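Local coordinates for protein RNA polymerase ECF-subfamily sigma factor (Streptomyces venezuelae, PDB 6DXO) that acts as an extracytoplasmic function sigma factor that directs RNA polymerase to its promoters, probably for aerial mycelium formation, and is bound here by its anti-sigma factor, at residues A95-L99 / T141-L146; Q102-C106 / T120-K126; V26-I30 / L69-R74. All blocks are in the same frame, centred on the assembly; numbering follows the deposited sequence.

Overall arrangement
From the N terminus, contact 3 closes first: helix 12-31 meets helix 65-79 after a loop that includes helix 37-53, and the contact lies in sigma-70 region 2. The chain then runs on, through an unmodelled stretch, into region 4. There contact 1 joins the end of helix 89-98 to the end of helix 128-144, and contact 2, between helices 101-112 and 117-124, is nested inside that larger loop. Contacts 1 and 2 touch, with centres about 17 Å apart, and Gln-104 links them to each other. Contact 3 lies on the opposite side of the chain's centre, about 27 Å and 30 Å from them between centres.

Contact 1: A95-L99 / T141-L146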
# COMPACT_ATOMS: atom_id res chain seq x y z
N ALA A 95 -9.43 -7.22 12.80
CA ALA A 95 -9.41 -6.98 14.23
C ALA A 95 -8.17 -6.18 14.62
O ALA A 95 -8.25 -5.25 15.42
CB ALA A 95 -9.47 -8.30 14.99
N VAL A 96 -7.02 -6.53 14.05
CA VAL A 96 -5.78 -5.81 14.34
C VAL A 96 -5.88 -4.34 13.94
O VAL A 96 -5.39 -3.46 14.64
CB VAL A 96 -4.55 -6.44 13.64
CG1 VAL A 96 -3.32 -5.59 13.88
CG2 VAL A 96 -4.33 -7.87 14.11
N ARG A 97 -6.51 -4.08 12.79
CA ARG A 97 -6.64 -2.72 12.30
C ARG A 97 -7.51 -1.85 13.21
O ARG A 97 -7.48 -0.63 13.11
CB ARG A 97 -7.19 -2.72 10.86
CG ARG A 97 -6.13 -2.89 9.79
CD ARG A 97 -5.86 -1.58 9.06
NE ARG A 97 -5.44 -0.50 9.95
CZ ARG A 97 -5.29 0.77 9.58
NH1 ARG A 97 -5.52 1.12 8.33
NH2 ARG A 97 -4.91 1.68 10.46
N ARG A 98 -8.26 -2.49 14.10
CA ARG A 98 -9.16 -1.77 15.01
C ARG A 98 -8.50 -1.34 16.33
O ARG A 98 -9.02 -0.47 17.03
CB ARG A 98 -10.42 -2.59 15.29
CG ARG A 98 -11.32 -2.80 14.08
CD ARG A 98 -12.61 -3.49 14.47
NE ARG A 98 -12.37 -4.84 14.98
CZ ARG A 98 -12.79 -5.94 14.38
NH1 ARG A 98 -13.48 -5.86 13.25
NH2 ARG A 98 -12.52 -7.13 14.91
N LEU A 99 -7.37 -1.94 16.66
CA LEU A 99 -6.64 -1.57 17.88
C LEU A 99 -6.19 -0.12 17.80
O LEU A 99 -6.00 0.41 16.71
CB LEU A 99 -5.41 -2.47 18.08
CG LEU A 99 -5.65 -3.97 18.14
CD1 LEU A 99 -4.31 -4.72 18.08
CD2 LEU A 99 -6.43 -4.35 19.39
N THR A 141 -7.42 -7.29 23.91
CA THR A 141 -8.40 -6.52 23.15
C THR A 141 -8.83 -7.25 21.87
O THR A 141 -9.99 -7.19 21.48
CB THR A 141 -7.87 -5.14 22.78
OG1 THR A 141 -7.65 -4.38 23.98
CG2 THR A 141 -8.87 -4.40 21.89
N LEU A 142 -7.89 -7.92 21.22
CA LEU A 142 -8.24 -8.75 20.06
C LEU A 142 -9.18 -9.85 20.50
O LEU A 142 -10.08 -10.26 19.76
CB LEU A 142 -7.00 -9.37 19.43
CG LEU A 142 -6.07 -8.49 18.60
CD1 LEU A 142 -4.89 -9.31 18.13
CD2 LEU A 142 -6.80 -7.89 17.41
N ALA A 143 -8.98 -10.34 21.72
CA ALA A 143 -9.77 -11.44 22.25
C ALA A 143 -11.22 -11.03 22.49
O ALA A 143 -12.13 -11.86 22.37
CB ALA A 143 -9.15 -11.97 23.53
N ARG A 144 -11.45 -9.77 22.82
CA ARG A 144 -12.81 -9.30 23.07
C ARG A 144 -13.57 -8.97 21.79
O ARG A 144 -14.63 -9.55 21.53
CB ARG A 144 -12.82 -8.10 24.04
CG ARG A 144 -12.36 -6.78 23.44
CD ARG A 144 -12.57 -5.66 24.44
NE ARG A 144 -12.03 -6.02 25.74
CZ ARG A 144 -10.81 -5.68 26.16
NH1 ARG A 144 -10.01 -4.96 25.39
NH2 ARG A 144 -10.40 -6.06 27.37
N LEU A 145 -13.04 -8.06 20.98
CA LEU A 145 -13.71 -7.67 19.74
C LEU A 145 -13.61 -8.75 18.67
O LEU A 145 -13.93 -8.51 17.50
CB LEU A 145 -13.21 -6.31 19.23
CG LEU A 145 -11.71 -6.06 19.05
CD1 LEU A 145 -11.13 -6.96 17.98
CD2 LEU A 145 -11.48 -4.60 18.70
N LEU A 146 -13.18 -9.94 19.08
CA LEU A 146 -13.10 -11.08 18.18
C LEU A 146 -13.55 -12.35 18.90
O LEU A 146 -14.24 -13.19 18.33
CB LEU A 146 -11.67 -11.26 17.67
CG LEU A 146 -11.39 -12.41 16.70
CD1 LEU A 146 -12.19 -12.24 15.42
CD2 LEU A 146 -9.90 -12.50 16.39
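Leu-142 lays its CD2 methyl against the turn of helix 89-98 that carries Ala-95, 3.6 Å from both Ala-95 CB and the carbonyl oxygen Ala-95 O. Alanine suits this place because its single methyl lets the neighbouring helix come close to the backbone. Leu-145 CD1 approaches the same methyl, so Ala-95 CB is touched by two leucine methyls that converge on it from helix 128-144 and its end. Beyond the last turn of helix 128-144, Leu-145 keeps its CG between the backbone N and the carbonyl carbon (chi1 52°), a crowded position that turns both methyls back toward helix 89-98.

Within sigma-70 region 4, these segments bring the end of the first helix against the end of the last, the helix that in this family usually reads the -35 element. Arg-98 runs along the edge of the junction, past Leu-145 in the opposite direction. Its CB lies 4.1 Å from Leu-145 CD2. After the bend at chi3, NE passes 3.8 Å from that same Leu-145 CD2, and CZ comes near Leu-145 CD1. At the tip, NH2 meets Leu-145 CD1 at 3.4 Å, in the plane of the guanidinium at its edge. NH2 is also near Leu-145 O, but at an angle too poor for a hydrogen bond, while NH1 forms a salt bridge with Asp-94.

Leu-99 fills the other end with a forked side chain. CD2 presses on Thr-141 CG2 at 3.5 Å, tighter than usual for two carbons, and CD1 reaches Leu-142 CD2 at 4.1 Å. With an alanine here, both branches would be lost, and a gap would probably open beside Thr-141 CG2 and Leu-142 CD2. Thr-141 suits its place by turning this methyl inward while OG1 bonds to Arg-137 O.

Contact 2: Q102-C106 / T120-K126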
# COMPACT_ATOMS: atom_id res chain seq x y z
N GLN A 102 -0.97 2.55 19.64
CA GLN A 102 0.06 1.84 20.41
C GLN A 102 -0.08 0.32 20.35
O GLN A 102 0.89 -0.40 20.08
CB GLN A 102 0.08 2.32 21.86
CG GLN A 102 0.53 3.76 22.03
CD GLN A 102 1.98 3.97 21.64
OE1 GLN A 102 2.88 3.71 22.43
NE2 GLN A 102 2.20 4.43 20.41
N GLN A 103 -1.28 -0.18 20.62
CA GLN A 103 -1.51 -1.63 20.61
C GLN A 103 -1.36 -2.21 19.20
O GLN A 103 -0.85 -3.32 19.03
CB GLN A 103 -2.89 -1.96 21.18
CG GLN A 103 -3.04 -1.62 22.66
CD GLN A 103 -4.40 -1.98 23.22
OE1 GLN A 103 -5.27 -2.48 22.52
NE2 GLN A 103 -4.59 -1.71 24.51
N GLN A 104 -1.81 -1.47 18.19
CA GLN A 104 -1.68 -1.97 16.82
C GLN A 104 -0.20 -2.13 16.43
O GLN A 104 0.21 -3.17 15.94
CB GLN A 104 -2.40 -1.06 15.82
CG GLN A 104 -2.54 -1.75 14.46
CD GLN A 104 -3.39 -0.97 13.46
OE1 GLN A 104 -3.17 -1.08 12.25
NE2 GLN A 104 -4.36 -0.21 13.96
N GLU A 105 0.58 -1.08 16.65
CA GLU A 105 2.00 -1.12 16.35
C GLU A 105 2.72 -2.21 17.14
O GLU A 105 3.62 -2.87 16.60
CB GLU A 105 2.64 0.23 16.67
CG GLU A 105 4.13 0.26 16.39
CD GLU A 105 4.71 1.66 16.46
OE1 GLU A 105 4.00 2.56 16.97
OE2 GLU A 105 5.85 1.85 16.00
N CYS A 106 2.34 -2.41 18.40
CA CYS A 106 2.99 -3.43 19.21
C CYS A 106 2.77 -4.83 18.62
O CYS A 106 3.72 -5.58 18.40
CB CYS A 106 2.49 -3.39 20.67
SG CYS A 106 3.46 -4.42 21.81
N THR A 120 11.31 -4.51 19.81
CA THR A 120 10.08 -3.71 19.81
C THR A 120 10.19 -2.49 20.74
O THR A 120 9.78 -1.37 20.39
CB THR A 120 8.85 -4.57 20.19
OG1 THR A 120 8.69 -5.60 19.20
CG2 THR A 120 7.58 -3.73 20.25
N ALA A 121 10.74 -2.69 21.92
CA ALA A 121 10.94 -1.58 22.84
C ALA A 121 11.79 -0.47 22.20
O ALA A 121 11.43 0.71 22.28
CB ALA A 121 11.57 -2.06 24.14
N ARG A 122 12.88 -0.86 21.54
CA ARG A 122 13.75 0.12 20.89
C ARG A 122 13.02 0.91 19.81
O ARG A 122 13.13 2.14 19.74
CB ARG A 122 15.00 -0.53 20.28
CG ARG A 122 15.81 -1.40 21.22
CD ARG A 122 16.42 -0.61 22.37
NE ARG A 122 17.29 -1.48 23.16
CZ ARG A 122 16.85 -2.28 24.14
NH1 ARG A 122 15.56 -2.31 24.45
NH2 ARG A 122 17.71 -3.05 24.80
N VAL A 123 12.26 0.21 18.96
CA VAL A 123 11.49 0.87 17.90
C VAL A 123 10.41 1.82 18.43
O VAL A 123 10.21 2.91 17.87
CB VAL A 123 10.80 -0.17 17.00
CG1 VAL A 123 9.86 0.53 15.98
CG2 VAL A 123 11.84 -1.01 16.29
N MET A 124 9.72 1.40 19.48
CA MET A 124 8.59 2.18 19.99
C MET A 124 8.99 3.25 21.01
O MET A 124 8.17 4.10 21.38
CB MET A 124 7.53 1.26 20.59
CG MET A 124 6.85 0.36 19.55
SD MET A 124 5.42 -0.53 20.18
CE MET A 124 4.20 0.78 20.26
N GLY A 125 10.25 3.22 21.44
CA GLY A 125 10.74 4.19 22.41
C GLY A 125 10.13 3.94 23.78
O GLY A 125 9.83 4.88 24.52
N LYS A 126 9.96 2.67 24.12
CA LYS A 126 9.42 2.29 25.41
C LYS A 126 10.35 1.29 26.09
O LYS A 126 11.25 0.75 25.46
CB LYS A 126 8.02 1.70 25.23
CG LYS A 126 7.08 2.64 24.50
CD LYS A 126 5.63 2.22 24.62
CE LYS A 126 4.74 3.45 24.66
NZ LYS A 126 3.33 3.09 25.01
O HOH W 1 5.45 4.46 20.45
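The helix-turn-helix of sigma-70 region 4 begins with helix 117-124, and through Met-124 and Lys-126 the end of that helix leans on Gln-102 and Glu-105 of the preceding helix 101-112. The two segments run at 135° to each other, their axes 11.5 Å apart, a separation bridged by long side chains. In this family the following helix, 128-144, is usually the one that reads promoter DNA.

Met-124 supplies the apolar centre. It slides past Glu-105 in the opposite direction and then bends at its last torsion (chi3 75°), which carries CE to within 3.5 Å of Gln-102 O and 3.7 Å of Glu-105 OE1. SD, meanwhile, rests 3.9 Å from Cys-106 CA. A flexible, unbranched thioether suits this place, since it can run along the Glu-105 side chain and still bring its sulfur and methyl onto the backbone of helix 101-112. Glu-105 reaches out in an extended chain, and its CG and CD lie alongside the methionine while OE2 passes 4.2 Å from Val-123 CG1. Leu-109, one turn further along helix 101-112, also touches Met-124.

Gly-125 takes a positive phi, a conformation that favours glycine, and ends the helix just before Lys-126. The lysine crosses the end of Gln-102 obliquely, and its ammonium group makes the direct polar link between the segments. The glutamine amide is engaged at both its oxygen and its nitrogen, which probably helps fix its rotation: a water accepts from Gln-102 NE2 and donates to Met-124 O, the latter at 2.9 Å. On the oxygen side, Lys-126 NZ donates to Gln-102 OE1 at 2.7 Å, in the carbonyl plane and on a lone pair, with a C=O to donor angle of 142°.

Contact 3: V26-I30 / L69-R74; sequences VYRYI and LVTIAR
Helices 12-31 and 65-79 run in roughly the same direction, their segments 35° apart with axes 10.0 Å from each other, and Ile-30 faces Ala-73 with CA atoms 6.9 Å apart. Ile-30 CD1 and CG1 both lie 3.8 Å from Ala-73 CB, and the ring atom Tyr-29 CD2 touches the same methyl at 4.0 Å. Alanine suits the place because its one methyl leaves room for Ile-30 and Tyr-29 together.

One turn earlier, the side chains of Val-26 and Leu-69 cross at about a right angle, with Val-26 CG2 set 3.8 Å from Leu-69 CB. Leu-69 also packs on Phe-48 and Ala-73 on Thr-47, which brings helix 37-53 into the same helical bundle of sigma-70 region 2.

Tyr-29 covers the outer side. With CG anti to its backbone N (chi1 170°), the ring reaches across to the second helix, where Val-70 CG1 stands over one face of the ring, 4.3 Å from the ring centroid and only 7° off the normal, a CH-pi contact. The ring then carries its hydroxyl on to Arg-74, where OH lies 3.3 Å from both CB and CG.

Tyr-29 therefore meets the aliphatic root of the arginine, whose guanidinium lies further off, beyond a bend at chi3, and the two helices are joined across this contact by van der Waals fit and a CH-pi interaction rather than by paired charges.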
# COMPACT_ATOMS: atom_id res chain seq x y z
N VAL A 26 -1.06 4.87 -4.80
CA VAL A 26 -2.49 4.84 -4.50
C VAL A 26 -2.75 5.73 -3.29
O VAL A 26 -3.65 6.58 -3.29
CB VAL A 26 -3.03 3.41 -4.26
CG1 VAL A 26 -4.41 3.42 -3.61
CG2 VAL A 26 -3.07 2.62 -5.59
N TYR A 27 -1.93 5.55 -2.27
CA TYR A 27 -2.11 6.32 -1.03
C TYR A 27 -2.02 7.81 -1.29
O TYR A 27 -2.85 8.59 -0.79
CB TYR A 27 -1.04 5.87 -0.04
CG TYR A 27 -1.00 6.64 1.26
CD1 TYR A 27 -1.96 6.44 2.24
CD2 TYR A 27 0.03 7.53 1.51
CE1 TYR A 27 -1.89 7.14 3.49
CE2 TYR A 27 0.12 8.21 2.72
CZ TYR A 27 -0.84 8.02 3.69
OH TYR A 27 -0.73 8.71 4.87
N ARG A 28 -1.03 8.22 -2.07
CA ARG A 28 -0.85 9.63 -2.39
C ARG A 28 -1.98 10.21 -3.21
O ARG A 28 -2.38 11.34 -3.00
CB ARG A 28 0.50 9.89 -3.05
CG ARG A 28 1.68 9.66 -2.09
CD ARG A 28 2.95 10.20 -2.68
NE ARG A 28 3.56 9.28 -3.62
CZ ARG A 28 4.53 8.43 -3.29
NH1 ARG A 28 4.99 8.40 -2.04
NH2 ARG A 28 5.05 7.62 -4.19
N TYR A 29 -2.54 9.41 -4.13
CA TYR A 29 -3.71 9.89 -4.87
C TYR A 29 -4.88 10.16 -3.91
O TYR A 29 -5.57 11.20 -3.99
CB TYR A 29 -4.09 8.88 -5.95
CG TYR A 29 -5.44 9.21 -6.57
CD1 TYR A 29 -5.56 10.20 -7.54
CD2 TYR A 29 -6.60 8.55 -6.15
CE1 TYR A 29 -6.81 10.51 -8.12
CE2 TYR A 29 -7.85 8.87 -6.71
CZ TYR A 29 -7.94 9.85 -7.67
OH TYR A 29 -9.18 10.17 -8.20
N ILE A 30 -5.09 9.23 -2.98
CA ILE A 30 -6.20 9.29 -2.04
C ILE A 30 -5.99 10.38 -0.97
O ILE A 30 -6.93 11.08 -0.59
CB ILE A 30 -6.42 7.91 -1.36
CG1 ILE A 30 -6.87 6.86 -2.40
CG2 ILE A 30 -7.45 7.98 -0.25
CD1 ILE A 30 -7.09 5.46 -1.80
N LEU A 69 -5.87 0.62 -10.59
CA LEU A 69 -5.88 0.92 -9.17
C LEU A 69 -6.38 2.35 -8.94
O LEU A 69 -7.22 2.60 -8.10
CB LEU A 69 -4.48 0.75 -8.59
CG LEU A 69 -3.99 -0.70 -8.40
CD1 LEU A 69 -2.53 -0.74 -7.97
CD2 LEU A 69 -4.86 -1.46 -7.39
N VAL A 70 -5.85 3.29 -9.71
CA VAL A 70 -6.22 4.69 -9.56
C VAL A 70 -7.71 4.91 -9.82
O VAL A 70 -8.39 5.65 -9.09
CB VAL A 70 -5.34 5.59 -10.44
CG1 VAL A 70 -5.90 6.99 -10.48
CG2 VAL A 70 -3.90 5.60 -9.89
N THR A 71 -8.23 4.24 -10.83
CA THR A 71 -9.64 4.38 -11.15
C THR A 71 -10.52 3.74 -10.09
O THR A 71 -11.58 4.26 -9.78
CB THR A 71 -9.96 3.87 -12.59
OG1 THR A 71 -9.56 2.49 -12.72
CG2 THR A 71 -9.19 4.67 -13.61
N ILE A 72 -10.07 2.63 -9.50
CA ILE A 72 -10.77 2.03 -8.37
C ILE A 72 -10.80 2.94 -7.15
O ILE A 72 -11.83 3.07 -6.49
CB ILE A 72 -10.17 0.66 -7.98
CG1 ILE A 72 -10.52 -0.39 -9.03
CG2 ILE A 72 -10.65 0.22 -6.59
CD1 ILE A 72 -9.65 -1.64 -8.94
N ALA A 73 -9.66 3.56 -6.83
CA ALA A 73 -9.58 4.44 -5.67
C ALA A 73 -10.48 5.64 -5.91
O ALA A 73 -11.17 6.08 -5.01
CB ALA A 73 -8.13 4.89 -5.40
N ARG A 74 -10.46 6.15 -7.14
CA ARG A 74 -11.36 7.24 -7.52
C ARG A 74 -12.83 6.90 -7.24
O ARG A 74 -13.56 7.72 -6.65
CB ARG A 74 -11.16 7.65 -8.98
CG ARG A 74 -12.00 8.88 -9.37
CD ARG A 74 -11.73 9.32 -10.78
NE ARG A 74 -11.94 8.25 -11.74
CZ ARG A 74 -11.46 8.28 -12.98
NH1 ARG A 74 -10.73 9.31 -13.38
NH2 ARG A 74 -11.69 7.26 -13.81